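Side-chain contacts in glycosyl hydrolase family 2, TIM barrel domain protein (PDB 6ED2), which probably hydrolyses beta-glucuronides, as a gut bacterial beta-glucuronidase of glycosyl hydrolase family 2: residues A75-L80 / G91-E96; T215-T220 / A224-T229; N263-L266 / A272-Y275. All blocks are in the same frame, centred on the assembly; numbering follows the deposited sequence.

Contact 1 (A75-L80 / G91-E96); sequences ASFCDL and GDFWYE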
ATOM      1  N   ALA A  75      20.942  -8.600 -18.988  1.00 31.17           N
ATOM      2  CA  ALA A  75      20.353  -8.323 -17.683  1.00 29.32           C
ATOM      3  C   ALA A  75      21.489  -8.086 -16.702  1.00 29.55           C
ATOM      4  O   ALA A  75      22.620  -8.540 -16.918  1.00 27.40           O
ATOM      5  CB  ALA A  75      19.460  -9.481 -17.193  1.00 23.66           C
ATOM      6  N   SER A  76      21.185  -7.360 -15.628  1.00 24.65           N
ATOM      7  CA  SER A  76      21.998  -7.490 -14.428  1.00 24.35           C
ATOM      8  C   SER A  76      21.730  -8.863 -13.839  1.00 29.86           C
ATOM      9  O   SER A  76      20.613  -9.383 -13.935  1.00 24.28           O
ATOM     10  CB  SER A  76      21.655  -6.413 -13.395  1.00 22.03           C
ATOM     11  OG  SER A  76      21.804  -5.104 -13.927  1.00 30.08           O
ATOM     12  N   PHE A  77      22.758  -9.463 -13.228  1.00 26.13           N
ATOM     13  CA  PHE A  77      22.531 -10.771 -12.631  1.00 25.50           C
ATOM     14  C   PHE A  77      21.863 -10.688 -11.260  1.00 26.45           C
ATOM     15  O   PHE A  77      21.241 -11.666 -10.841  1.00 28.54           O
ATOM     16  CB  PHE A  77      23.847 -11.576 -12.548  1.00 26.54           C
ATOM     17  CG  PHE A  77      24.871 -11.044 -11.544  1.00 27.47           C
ATOM     18  CD1 PHE A  77      24.739 -11.288 -10.175  1.00 25.17           C
ATOM     19  CD2 PHE A  77      25.987 -10.341 -11.985  1.00 27.54           C
ATOM     20  CE1 PHE A  77      25.697 -10.823  -9.245  1.00 27.45           C
ATOM     21  CE2 PHE A  77      26.957  -9.873 -11.068  1.00 28.41           C
ATOM     22  CZ  PHE A  77      26.802 -10.109  -9.693  1.00 28.07           C
ATOM     23  N   CYS A  78      21.914  -9.532 -10.590  1.00 24.95           N
ATOM     24  CA  CYS A  78      21.733  -9.488  -9.131  1.00 24.80           C
ATOM     25  C   CYS A  78      20.307  -9.846  -8.695  1.00 28.60           C
ATOM     26  O   CYS A  78      20.124 -10.587  -7.722  1.00 27.66           O
ATOM     27  CB  CYS A  78      22.119  -8.102  -8.592  1.00 23.71           C
ATOM     28  SG  CYS A  78      23.619  -7.356  -9.330  1.00 30.03           S
ATOM     29  N   ASP A  79      19.284  -9.294  -9.358  1.00 23.71           N
ATOM     30  CA  ASP A  79      17.913  -9.398  -8.858  1.00 27.66           C
ATOM     31  C   ASP A  79      17.175 -10.637  -9.361  1.00 30.79           C
ATOM     32  O   ASP A  79      15.972 -10.781  -9.101  1.00 29.74           O
ATOM     33  CB  ASP A  79      17.111  -8.149  -9.235  1.00 23.35           C
ATOM     34  CG  ASP A  79      17.431  -6.967  -8.349  1.00 28.79           C
ATOM     35  OD1 ASP A  79      18.244  -7.139  -7.406  1.00 25.02           O
ATOM     36  OD2 ASP A  79      16.871  -5.866  -8.600  1.00 26.17           O
ATOM     37  N   LEU A  80      17.854 -11.513 -10.091  1.00 29.58           N
ATOM     38  CA  LEU A  80      17.241 -12.759 -10.529  1.00 31.16           C
ATOM     39  C   LEU A  80      17.235 -13.800  -9.419  1.00 31.78           C
ATOM     40  O   LEU A  80      16.358 -14.673  -9.408  1.00 32.05           O
ATOM     41  CB  LEU A  80      17.978 -13.291 -11.766  1.00 31.94           C
ATOM     42  CG  LEU A  80      17.944 -12.280 -12.925  1.00 28.46           C
ATOM     43  CD1 LEU A  80      18.752 -12.760 -14.074  1.00 30.23           C
ATOM     44  CD2 LEU A  80      16.511 -12.064 -13.365  1.00 32.74           C
ATOM     45  N   GLY A  91      33.000  -9.234  -7.150  1.00 24.83           N
ATOM     46  CA  GLY A  91      34.232  -9.899  -7.526  1.00 26.67           C
ATOM     47  C   GLY A  91      34.180 -10.333  -8.979  1.00 25.84           C
ATOM     48  O   GLY A  91      33.550  -9.680  -9.807  1.00 28.30           O
ATOM     49  N   ASP A  92      34.880 -11.437  -9.256  1.00 28.49           N
ATOM     50  CA  ASP A  92      34.936 -12.034 -10.591  1.00 27.16           C
ATOM     51  C   ASP A  92      33.732 -12.946 -10.830  1.00 29.67           C
ATOM     52  O   ASP A  92      33.342 -13.720  -9.948  1.00 27.77           O
ATOM     53  CB  ASP A  92      36.205 -12.881 -10.741  1.00 33.57           C
ATOM     54  CG  ASP A  92      37.471 -12.063 -10.923  1.00 30.56           C
ATOM     55  OD1 ASP A  92      37.410 -10.846 -11.221  1.00 33.50           O
ATOM     56  OD2 ASP A  92      38.550 -12.668 -10.765  1.00 34.99           O
ATOM     57  N   PHE A  93      33.168 -12.878 -12.038  1.00 26.80           N
ATOM     58  CA  PHE A  93      32.098 -13.777 -12.452  1.00 28.39           C
ATOM     59  C   PHE A  93      32.202 -14.004 -13.958  1.00 33.13           C
ATOM     60  O   PHE A  93      32.719 -13.160 -14.698  1.00 32.54           O
ATOM     61  CB  PHE A  93      30.698 -13.232 -12.075  1.00 28.30           C
ATOM     62  CG  PHE A  93      30.460 -11.793 -12.483  1.00 27.35           C
ATOM     63  CD1 PHE A  93      29.805 -11.494 -13.675  1.00 22.73           C
ATOM     64  CD2 PHE A  93      30.892 -10.738 -11.668  1.00 27.73           C
ATOM     65  CE1 PHE A  93      29.572 -10.183 -14.070  1.00 22.67           C
ATOM     66  CE2 PHE A  93      30.670  -9.412 -12.044  1.00 26.34           C
ATOM     67  CZ  PHE A  93      30.006  -9.133 -13.254  1.00 26.76           C
ATOM     68  N   TRP A  94      31.678 -15.148 -14.413  1.00 30.62           N
ATOM     69  CA  TRP A  94      31.877 -15.610 -15.783  1.00 30.08           C
ATOM     70  C   TRP A  94      30.553 -15.789 -16.515  1.00 30.61           C
ATOM     71  O   TRP A  94      29.587 -16.339 -15.967  1.00 28.65           O
ATOM     72  CB  TRP A  94      32.632 -16.944 -15.814  1.00 30.25           C
ATOM     73  CG  TRP A  94      34.048 -16.917 -15.304  1.00 29.86           C
ATOM     74  CD1 TRP A  94      34.450 -16.839 -14.011  1.00 30.52           C
ATOM     75  CD2 TRP A  94      35.239 -17.025 -16.092  1.00 26.63           C
ATOM     76  NE1 TRP A  94      35.824 -16.885 -13.936  1.00 32.26           N
ATOM     77  CE2 TRP A  94      36.332 -16.994 -15.204  1.00 34.46           C
ATOM     78  CE3 TRP A  94      35.488 -17.139 -17.465  1.00 28.28           C
ATOM     79  CZ2 TRP A  94      37.660 -17.064 -15.644  1.00 32.95           C
ATOM     80  CZ3 TRP A  94      36.794 -17.218 -17.901  1.00 32.51           C
ATOM     81  CH2 TRP A  94      37.866 -17.179 -16.994  1.00 34.54           C
ATOM     82  N   TYR A  95      30.534 -15.338 -17.763  1.00 25.67           N
ATOM     83  CA  TYR A  95      29.482 -15.626 -18.721  1.00 28.90           C
ATOM     84  C   TYR A  95      30.058 -16.501 -19.827  1.00 34.55           C
ATOM     85  O   TYR A  95      31.231 -16.372 -20.192  1.00 35.14           O
ATOM     86  CB  TYR A  95      28.921 -14.344 -19.334  1.00 27.23           C
ATOM     87  CG  TYR A  95      27.963 -13.567 -18.467  1.00 31.23           C
ATOM     88  CD1 TYR A  95      26.597 -13.605 -18.718  1.00 26.89           C
ATOM     89  CD2 TYR A  95      28.421 -12.761 -17.424  1.00 28.28           C
ATOM     90  CE1 TYR A  95      25.709 -12.886 -17.949  1.00 28.23           C
ATOM     91  CE2 TYR A  95      27.526 -12.032 -16.632  1.00 25.91           C
ATOM     92  CZ  TYR A  95      26.172 -12.105 -16.900  1.00 29.98           C
ATOM     93  OH  TYR A  95      25.265 -11.395 -16.135  1.00 29.34           O
ATOM     94  N   GLU A  96      29.233 -17.397 -20.362  1.00 32.35           N
ATOM     95  CA  GLU A  96      29.703 -18.319 -21.387  1.00 30.68           C
ATOM     96  C   GLU A  96      28.559 -18.627 -22.340  1.00 32.65           C
ATOM     97  O   GLU A  96      27.427 -18.851 -21.906  1.00 37.39           O
ATOM     98  CB  GLU A  96      30.243 -19.613 -20.774  1.00 32.24           C
ATOM     99  CG  GLU A  96      30.858 -20.583 -21.784  1.00 44.53           C
ATOM    100  CD  GLU A  96      30.962 -22.015 -21.257  1.00 42.76           C
ATOM    101  OE1 GLU A  96      31.792 -22.282 -20.364  1.00 45.29           O
ATOM    102  OE2 GLU A  96      30.204 -22.882 -21.740  1.00 59.28           O
TER
HETATM  103  O   HOH W   1      23.233 -11.029 -17.627  1.00 30.93           O
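Phe77 and Phe93 have the closest CA atoms of the two segments, yet these stay 10.0 Å apart, and no hydrogen bond joins the segments directly. Side chains and one water bridge the distance. The two phenylalanine rings form a T-shaped (edge-to-face) pair, with centroids 4.9 Å apart and planes at 61°. Phe77 supplies the edge. Its CE2 stands 3.7 Å above the plane of the Phe93 ring, over the ring centre. In Phe93, CG lies between the backbone N and the carbonyl carbon (chi1 49°), which turns the ring face to meet that edge. Tyr95 comes in beside the pair. Its OH lies 3.9 Å from Phe77 CB, near the plane of the Phe77 ring. The hydroxyl donates to a water at 2.5 Å from Tyr95 OH, and this water in turn donates to Ala75 O at 2.7 Å. The phenol and the carbonyl are 4.0 Å apart (Tyr95 OH to Ala75 O), so the water links them. The contact is buried in the sugar-binding domain. Phe48 of strand 38-51 meets the rings of both Phe77 and Tyr95. Strand 92-101 lies in the large antiparallel sheet between strands 38-51 and 152-161, whereas the short strand 75-76 pairs with strand 195-196. Ala75 also packs on Pro335, in helix 334-347 of the second subunit.

Contact 2 (T215-T220 / A224-T229); sequences TRYRLT and AEIDYT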
ATOM      1  N   THR A 215      29.241  14.597 -38.252  1.00 29.23           N
ATOM      2  CA  THR A 215      28.386  15.571 -38.920  1.00 32.78           C
ATOM      3  C   THR A 215      28.348  16.860 -38.101  1.00 35.96           C
ATOM      4  O   THR A 215      28.452  16.832 -36.868  1.00 30.55           O
ATOM      5  CB  THR A 215      26.932  15.053 -39.125  1.00 34.35           C
ATOM      6  OG1 THR A 215      26.368  14.627 -37.871  1.00 31.57           O
ATOM      7  CG2 THR A 215      26.888  13.903 -40.125  1.00 30.21           C
ATOM      8  N   ARG A 216      28.232  17.986 -38.821  1.00 32.73           N
ATOM      9  CA  ARG A 216      27.960  19.332 -38.316  1.00 35.12           C
ATOM     10  C   ARG A 216      26.841  19.903 -39.164  1.00 30.02           C
ATOM     11  O   ARG A 216      26.772  19.637 -40.366  1.00 30.55           O
ATOM     12  CB  ARG A 216      29.167  20.317 -38.435  1.00 35.03           C
ATOM     13  CG  ARG A 216      30.391  19.980 -37.619  1.00 50.49           C
ATOM     14  CD  ARG A 216      31.700  20.452 -38.296  1.00 54.28           C
ATOM     15  NE  ARG A 216      32.846  19.632 -37.845  1.00 63.14           N
ATOM     16  CZ  ARG A 216      33.661  18.930 -38.645  1.00 47.43           C
ATOM     17  NH1 ARG A 216      33.487  18.943 -39.960  1.00 55.13           N
ATOM     18  NH2 ARG A 216      34.656  18.217 -38.132  1.00 43.15           N
ATOM     19  N   TYR A 217      26.001  20.734 -38.565  1.00 26.78           N
ATOM     20  CA  TYR A 217      24.812  21.208 -39.259  1.00 30.77           C
ATOM     21  C   TYR A 217      24.795  22.726 -39.331  1.00 35.82           C
ATOM     22  O   TYR A 217      25.292  23.422 -38.437  1.00 34.07           O
ATOM     23  CB  TYR A 217      23.528  20.678 -38.573  1.00 31.19           C
ATOM     24  CG  TYR A 217      23.542  19.163 -38.508  1.00 31.68           C
ATOM     25  CD1 TYR A 217      22.974  18.402 -39.524  1.00 31.57           C
ATOM     26  CD2 TYR A 217      24.191  18.503 -37.481  1.00 30.43           C
ATOM     27  CE1 TYR A 217      23.010  17.031 -39.490  1.00 34.38           C
ATOM     28  CE2 TYR A 217      24.246  17.125 -37.442  1.00 36.02           C
ATOM     29  CZ  TYR A 217      23.641  16.396 -38.446  1.00 33.66           C
ATOM     30  OH  TYR A 217      23.695  15.030 -38.414  1.00 36.29           O
ATOM     31  N   ARG A 218      24.205  23.223 -40.412  1.00 35.20           N
ATOM     32  CA  ARG A 218      24.113  24.646 -40.681  1.00 38.63           C
ATOM     33  C   ARG A 218      22.810  24.892 -41.429  1.00 41.64           C
ATOM     34  O   ARG A 218      22.520  24.212 -42.422  1.00 37.13           O
ATOM     35  CB  ARG A 218      25.332  25.096 -41.493  1.00 39.10           C
ATOM     36  CG  ARG A 218      25.338  26.526 -41.962  1.00 51.29           C
ATOM     37  CD  ARG A 218      26.715  26.867 -42.583  1.00 56.47           C
ATOM     38  NE  ARG A 218      27.133  25.872 -43.583  1.00 61.49           N
ATOM     39  CZ  ARG A 218      28.153  25.020 -43.447  1.00 58.85           C
ATOM     40  NH1 ARG A 218      28.439  24.152 -44.421  1.00 43.11           N
ATOM     41  NH2 ARG A 218      28.902  25.036 -42.348  1.00 59.52           N
ATOM     42  N   LEU A 219      22.016  25.838 -40.939  1.00 40.49           N
ATOM     43  CA  LEU A 219      20.783  26.216 -41.612  1.00 37.43           C
ATOM     44  C   LEU A 219      21.050  27.360 -42.586  1.00 37.67           C
ATOM     45  O   LEU A 219      21.831  28.268 -42.293  1.00 37.14           O
ATOM     46  CB  LEU A 219      19.718  26.619 -40.589  1.00 34.93           C
ATOM     47  CG  LEU A 219      19.500  25.627 -39.441  1.00 38.08           C
ATOM     48  CD1 LEU A 219      18.303  26.030 -38.593  1.00 32.61           C
ATOM     49  CD2 LEU A 219      19.348  24.199 -39.948  1.00 34.74           C
ATOM     50  N   THR A 220      20.416  27.300 -43.751  1.00 37.70           N
ATOM     51  CA  THR A 220      20.583  28.310 -44.793  1.00 43.80           C
ATOM     52  C   THR A 220      19.216  28.868 -45.169  1.00 43.47           C
ATOM     53  O   THR A 220      18.190  28.444 -44.639  1.00 46.82           O
ATOM     54  CB  THR A 220      21.303  27.734 -46.017  1.00 38.49           C
ATOM     55  OG1 THR A 220      20.460  26.773 -46.660  1.00 42.44           O
ATOM     56  CG2 THR A 220      22.603  27.057 -45.598  1.00 39.51           C
ATOM     57  N   ALA A 224      19.503  23.449 -45.693  1.00 34.62           N
ATOM     58  CA  ALA A 224      20.519  23.169 -44.699  1.00 35.72           C
ATOM     59  C   ALA A 224      21.716  22.536 -45.379  1.00 34.91           C
ATOM     60  O   ALA A 224      21.634  22.051 -46.510  1.00 43.04           O
ATOM     61  CB  ALA A 224      19.981  22.255 -43.596  1.00 35.22           C
ATOM     62  N   GLU A 225      22.834  22.553 -44.671  1.00 31.02           N
ATOM     63  CA  GLU A 225      24.058  21.911 -45.115  1.00 37.88           C
ATOM     64  C   GLU A 225      24.616  21.061 -43.986  1.00 35.59           C
ATOM     65  O   GLU A 225      24.585  21.460 -42.822  1.00 37.65           O
ATOM     66  CB  GLU A 225      25.108  22.939 -45.554  1.00 39.38           C
ATOM     67  CG  GLU A 225      24.571  23.946 -46.543  1.00 42.43           C
ATOM     68  CD  GLU A 225      25.657  24.776 -47.180  1.00 46.06           C
ATOM     69  OE1 GLU A 225      25.455  25.232 -48.329  1.00 43.37           O
ATOM     70  OE2 GLU A 225      26.703  24.981 -46.525  1.00 50.74           O
ATOM     71  N   ILE A 226      25.120  19.886 -44.341  1.00 36.47           N
ATOM     72  CA  ILE A 226      25.742  18.968 -43.405  1.00 31.90           C
ATOM     73  C   ILE A 226      27.181  18.795 -43.847  1.00 35.05           C
ATOM     74  O   ILE A 226      27.429  18.255 -44.932  1.00 36.50           O
ATOM     75  CB  ILE A 226      25.032  17.599 -43.372  1.00 31.94           C
ATOM     76  CG1 ILE A 226      23.513  17.758 -43.207  1.00 32.03           C
ATOM     77  CG2 ILE A 226      25.641  16.742 -42.278  1.00 26.41           C
ATOM     78  CD1 ILE A 226      22.706  16.477 -43.520  1.00 31.77           C
ATOM     79  N   ASP A 227      28.125  19.252 -43.022  1.00 30.01           N
ATOM     80  CA  ASP A 227      29.531  18.931 -43.221  1.00 29.61           C
ATOM     81  C   ASP A 227      29.812  17.595 -42.547  1.00 33.28           C
ATOM     82  O   ASP A 227      29.460  17.390 -41.379  1.00 31.61           O
ATOM     83  CB  ASP A 227      30.456  20.004 -42.639  1.00 34.01           C
ATOM     84  CG  ASP A 227      30.262  21.386 -43.284  1.00 41.46           C
ATOM     85  OD1 ASP A 227      29.794  21.481 -44.443  1.00 37.56           O
ATOM     86  OD2 ASP A 227      30.586  22.386 -42.609  1.00 44.66           O
ATOM     87  N   TYR A 228      30.466  16.699 -43.271  1.00 26.94           N
ATOM     88  CA  TYR A 228      30.718  15.370 -42.772  1.00 29.04           C
ATOM     89  C   TYR A 228      32.200  15.065 -42.896  1.00 29.50           C
ATOM     90  O   TYR A 228      32.903  15.622 -43.740  1.00 31.44           O
ATOM     91  CB  TYR A 228      29.876  14.323 -43.542  1.00 22.89           C
ATOM     92  CG  TYR A 228      30.347  14.085 -44.965  1.00 24.67           C
ATOM     93  CD1 TYR A 228      31.392  13.220 -45.230  1.00 23.08           C
ATOM     94  CD2 TYR A 228      29.747  14.722 -46.037  1.00 28.80           C
ATOM     95  CE1 TYR A 228      31.836  13.005 -46.510  1.00 26.23           C
ATOM     96  CE2 TYR A 228      30.190  14.500 -47.341  1.00 29.21           C
ATOM     97  CZ  TYR A 228      31.239  13.642 -47.562  1.00 28.58           C
ATOM     98  OH  TYR A 228      31.711  13.396 -48.841  1.00 34.32           O
ATOM     99  N   THR A 229      32.664  14.159 -42.044  1.00 27.36           N
ATOM    100  CA  THR A 229      33.873  13.408 -42.302  1.00 25.90           C
ATOM    101  C   THR A 229      33.524  11.926 -42.221  1.00 31.60           C
ATOM    102  O   THR A 229      32.548  11.539 -41.565  1.00 26.79           O
ATOM    103  CB  THR A 229      35.007  13.770 -41.302  1.00 33.07           C
ATOM    104  OG1 THR A 229      34.730  13.223 -40.003  1.00 30.28           O
ATOM    105  CG2 THR A 229      35.170  15.292 -41.186  1.00 29.97           C
TER
HETATM  106  O   HOH W   2      21.140  24.783 -48.200  1.00 46.03           O
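Arg216 and Asp227, and likewise Arg218 and Glu225, are hydrogen-bonded pairs of two antiparallel strands whose axes run at 162°. Arg216 N donates to Asp227 O at 2.9 Å, and Glu225 N donates to Arg218 O at 2.8 Å. Asp227 N donates back to Arg216 O, whereas the bond from Arg218 N to Glu225 O is weak.

Charged side chains occupy the sheet face of Arg216, Arg218, Glu225 and Asp227. Arg218 bends at chi3 (50°), which brings its guanidinium across to the two acids of the other strand. It grips Glu225 side-on, with NH1 at 2.9 Å and NE at 3.1 Å from the single atom OE2. The guanidinium and this carboxylate are nearly perpendicular, at 82°. Asp227 is held end-on, with Arg218 NH1 3.0 Å from Asp227 OD1 and Arg218 NH2 3.2 Å from Asp227 OD2. Both nitrogens reach the syn side of the carboxylate from outside its plane. Thr258 bonds OD1 as well. One positive group thus serves two acids, which probably favours their charged forms.

Apolar contacts line the face of Thr215, Tyr217, Leu219, Ala224 and Ile226. The Tyr217 ring lies alongside Ile226, with Tyr217 CD1 3.8 Å from Ile226 CG1. On the other branch, Ile226 CG2 is 3.8 Å from Thr215 CG2. Ile226 continues onto Leu242 and Ile295 of the facing sheet.

A water hydrogen-bonded to Thr220 OG1 donates a weak bond to Ala224 O near the turn.

This is a beta hairpin of strands 210-219 and 223-232. Strand 256-262 completes a three-stranded sheet that packs on a four-stranded one, consistent with the immunoglobulin-like beta-sandwich of family 2 glycosyl hydrolases.

Contact 3 (N263-L266 / A272-Y275); sequences NARL and AYLY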
ATOM      1  N   ASN A 263      15.331  22.748 -48.911  1.00 37.79           N
ATOM      2  CA  ASN A 263      14.065  22.625 -48.185  1.00 44.99           C
ATOM      3  C   ASN A 263      14.146  21.523 -47.132  1.00 40.54           C
ATOM      4  O   ASN A 263      13.215  20.739 -46.953  1.00 40.34           O
ATOM      5  CB  ASN A 263      12.900  22.375 -49.144  1.00 44.48           C
ATOM      6  CG  ASN A 263      12.781  23.452 -50.198  1.00 50.04           C
ATOM      7  OD1 ASN A 263      12.707  24.640 -49.878  1.00 57.43           O
ATOM      8  ND2 ASN A 263      12.761  23.048 -51.463  1.00 50.25           N
ATOM      9  N   ALA A 264      15.295  21.447 -46.465  1.00 38.88           N
ATOM     10  CA  ALA A 264      15.511  20.477 -45.406  1.00 38.66           C
ATOM     11  C   ALA A 264      14.360  20.493 -44.413  1.00 39.63           C
ATOM     12  O   ALA A 264      13.913  21.560 -43.979  1.00 36.68           O
ATOM     13  CB  ALA A 264      16.823  20.786 -44.687  1.00 33.44           C
ATOM     14  N   ARG A 265      13.877  19.304 -44.064  1.00 38.03           N
ATOM     15  CA  ARG A 265      12.926  19.138 -42.968  1.00 40.21           C
ATOM     16  C   ARG A 265      13.727  18.984 -41.682  1.00 37.94           C
ATOM     17  O   ARG A 265      14.462  18.004 -41.503  1.00 36.64           O
ATOM     18  CB  ARG A 265      12.013  17.941 -43.213  1.00 42.48           C
ATOM     19  CG  ARG A 265      11.373  17.963 -44.593  1.00 48.99           C
ATOM     20  CD  ARG A 265      10.274  16.936 -44.709  1.00 57.92           C
ATOM     21  NE  ARG A 265       9.234  17.155 -43.709  1.00 64.65           N
ATOM     22  CZ  ARG A 265       8.102  16.458 -43.647  1.00 64.27           C
ATOM     23  NH1 ARG A 265       7.866  15.494 -44.533  1.00 60.97           N
ATOM     24  NH2 ARG A 265       7.210  16.720 -42.700  1.00 65.40           N
ATOM     25  N   LEU A 266      13.600  19.963 -40.801  1.00 34.73           N
ATOM     26  CA  LEU A 266      14.440  20.038 -39.621  1.00 35.25           C
ATOM     27  C   LEU A 266      13.915  19.134 -38.512  1.00 37.50           C
ATOM     28  O   LEU A 266      12.707  18.943 -38.346  1.00 33.53           O
ATOM     29  CB  LEU A 266      14.514  21.482 -39.127  1.00 34.70           C
ATOM     30  CG  LEU A 266      15.125  22.489 -40.097  1.00 32.72           C
ATOM     31  CD1 LEU A 266      15.322  23.838 -39.396  1.00 31.97           C
ATOM     32  CD2 LEU A 266      16.448  21.974 -40.674  1.00 27.76           C
ATOM     33  N   ALA A 272      10.323  15.271 -34.533  1.00 30.84           N
ATOM     34  CA  ALA A 272      11.548  14.767 -35.124  1.00 32.25           C
ATOM     35  C   ALA A 272      11.363  14.554 -36.619  1.00 34.42           C
ATOM     36  O   ALA A 272      10.259  14.298 -37.098  1.00 32.74           O
ATOM     37  CB  ALA A 272      11.960  13.457 -34.462  1.00 30.88           C
ATOM     38  N   TYR A 273      12.459  14.687 -37.357  1.00 33.58           N
ATOM     39  CA  TYR A 273      12.517  14.209 -38.726  1.00 31.67           C
ATOM     40  C   TYR A 273      13.902  13.648 -38.972  1.00 29.40           C
ATOM     41  O   TYR A 273      14.900  14.317 -38.700  1.00 34.72           O
ATOM     42  CB  TYR A 273      12.206  15.310 -39.739  1.00 31.24           C
ATOM     43  CG  TYR A 273      11.805  14.740 -41.068  1.00 40.38           C
ATOM     44  CD1 TYR A 273      10.478  14.421 -41.327  1.00 43.49           C
ATOM     45  CD2 TYR A 273      12.754  14.477 -42.056  1.00 41.61           C
ATOM     46  CE1 TYR A 273      10.098  13.884 -42.534  1.00 46.75           C
ATOM     47  CE2 TYR A 273      12.379  13.931 -43.276  1.00 42.40           C
ATOM     48  CZ  TYR A 273      11.044  13.643 -43.508  1.00 47.92           C
ATOM     49  OH  TYR A 273      10.639  13.115 -44.715  1.00 46.17           O
ATOM     50  N   LEU A 274      13.961  12.425 -39.479  1.00 31.41           N
ATOM     51  CA  LEU A 274      15.215  11.720 -39.693  1.00 29.18           C
ATOM     52  C   LEU A 274      15.391  11.442 -41.178  1.00 36.42           C
ATOM     53  O   LEU A 274      14.413  11.196 -41.896  1.00 32.34           O
ATOM     54  CB  LEU A 274      15.255  10.407 -38.887  1.00 27.41           C
ATOM     55  CG  LEU A 274      15.267  10.604 -37.361  1.00 35.51           C
ATOM     56  CD1 LEU A 274      15.237   9.273 -36.622  1.00 30.04           C
ATOM     57  CD2 LEU A 274      16.484  11.445 -36.914  1.00 24.55           C
ATOM     58  N   TYR A 275      16.635  11.527 -41.640  1.00 32.60           N
ATOM     59  CA  TYR A 275      17.025  11.170 -42.994  1.00 32.92           C
ATOM     60  C   TYR A 275      17.876   9.916 -42.946  1.00 29.74           C
ATOM     61  O   TYR A 275      18.522   9.619 -41.943  1.00 34.25           O
ATOM     62  CB  TYR A 275      17.829  12.288 -43.667  1.00 33.82           C
ATOM     63  CG  TYR A 275      17.019  13.477 -44.125  1.00 33.93           C
ATOM     64  CD1 TYR A 275      16.594  13.595 -45.453  1.00 34.08           C
ATOM     65  CD2 TYR A 275      16.717  14.508 -43.245  1.00 33.57           C
ATOM     66  CE1 TYR A 275      15.867  14.713 -45.879  1.00 34.92           C
ATOM     67  CE2 TYR A 275      16.003  15.618 -43.654  1.00 34.49           C
ATOM     68  CZ  TYR A 275      15.574  15.718 -44.969  1.00 34.03           C
ATOM     69  OH  TYR A 275      14.862  16.832 -45.352  1.00 35.17           O
TER
HETATM   70  O   HOH W   3      16.129  16.320 -40.056  1.00 31.27           O
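Tyr273 carries CG opposite its backbone N (chi1 -160°), which extends its ring toward Arg265, and the Arg265 chain bends at chi3 to run across one face of that ring. Arg265 CD makes a CH-pi contact, 3.8 Å from the centroid of the Tyr273 ring. Further out, the guanidinium turns one face to the rim of the ring at CE1, its plane tilted only 27° from the ring plane. Arg265 CZ comes to 3.4 Å from Tyr273 CE1. The ring is held at its far end too, because Tyr273 OH is hydrogen-bonded to Asp244. A serine in place of Tyr273 would probably leave the Arg265 side chain without its flat support and Asp244 without the phenol bond. Tyr275 reaches the backbone instead. Its OH accepts a nearly straight bond from Arg265 N, at 3.0 Å and 173°. The same OH lies 3.7 Å from Arg265 CB. One water ties the two backbones together, donating to Arg265 O at 2.8 Å and to Tyr273 O at 2.7 Å. The contact is at the surface, in the loop between strands 256-262 and 275-283. Tyr275 begins the second of these strands and bonds through its backbone to Ile295 of strand 286-295. Its side chain touches Leu242 and Asp244 of strand 238-244, and Ile297 lies against both Leu266 and Tyr275.

How the contacts relate
The three contacts follow one another along the chain, and none nests in or crosses another. Contact 1 comes first and closes a short loop containing helix 84-87, inside the sugar-binding domain. Contact 2 closes the tight turn of a hairpin in the next domain. Contact 3 then closes the loop that leads from the three-stranded sheet of that domain to its four-stranded sheet. Contacts 2 and 3 are neighbours, with centres about 12 Å apart. They touch where Ala224 packs on Ala264 and Leu219 on Leu266. Contact 1 lies on the opposite side of the chain's centre, its centre about 43 Å from that of contact 2 and about 42 Å from that of contact 3.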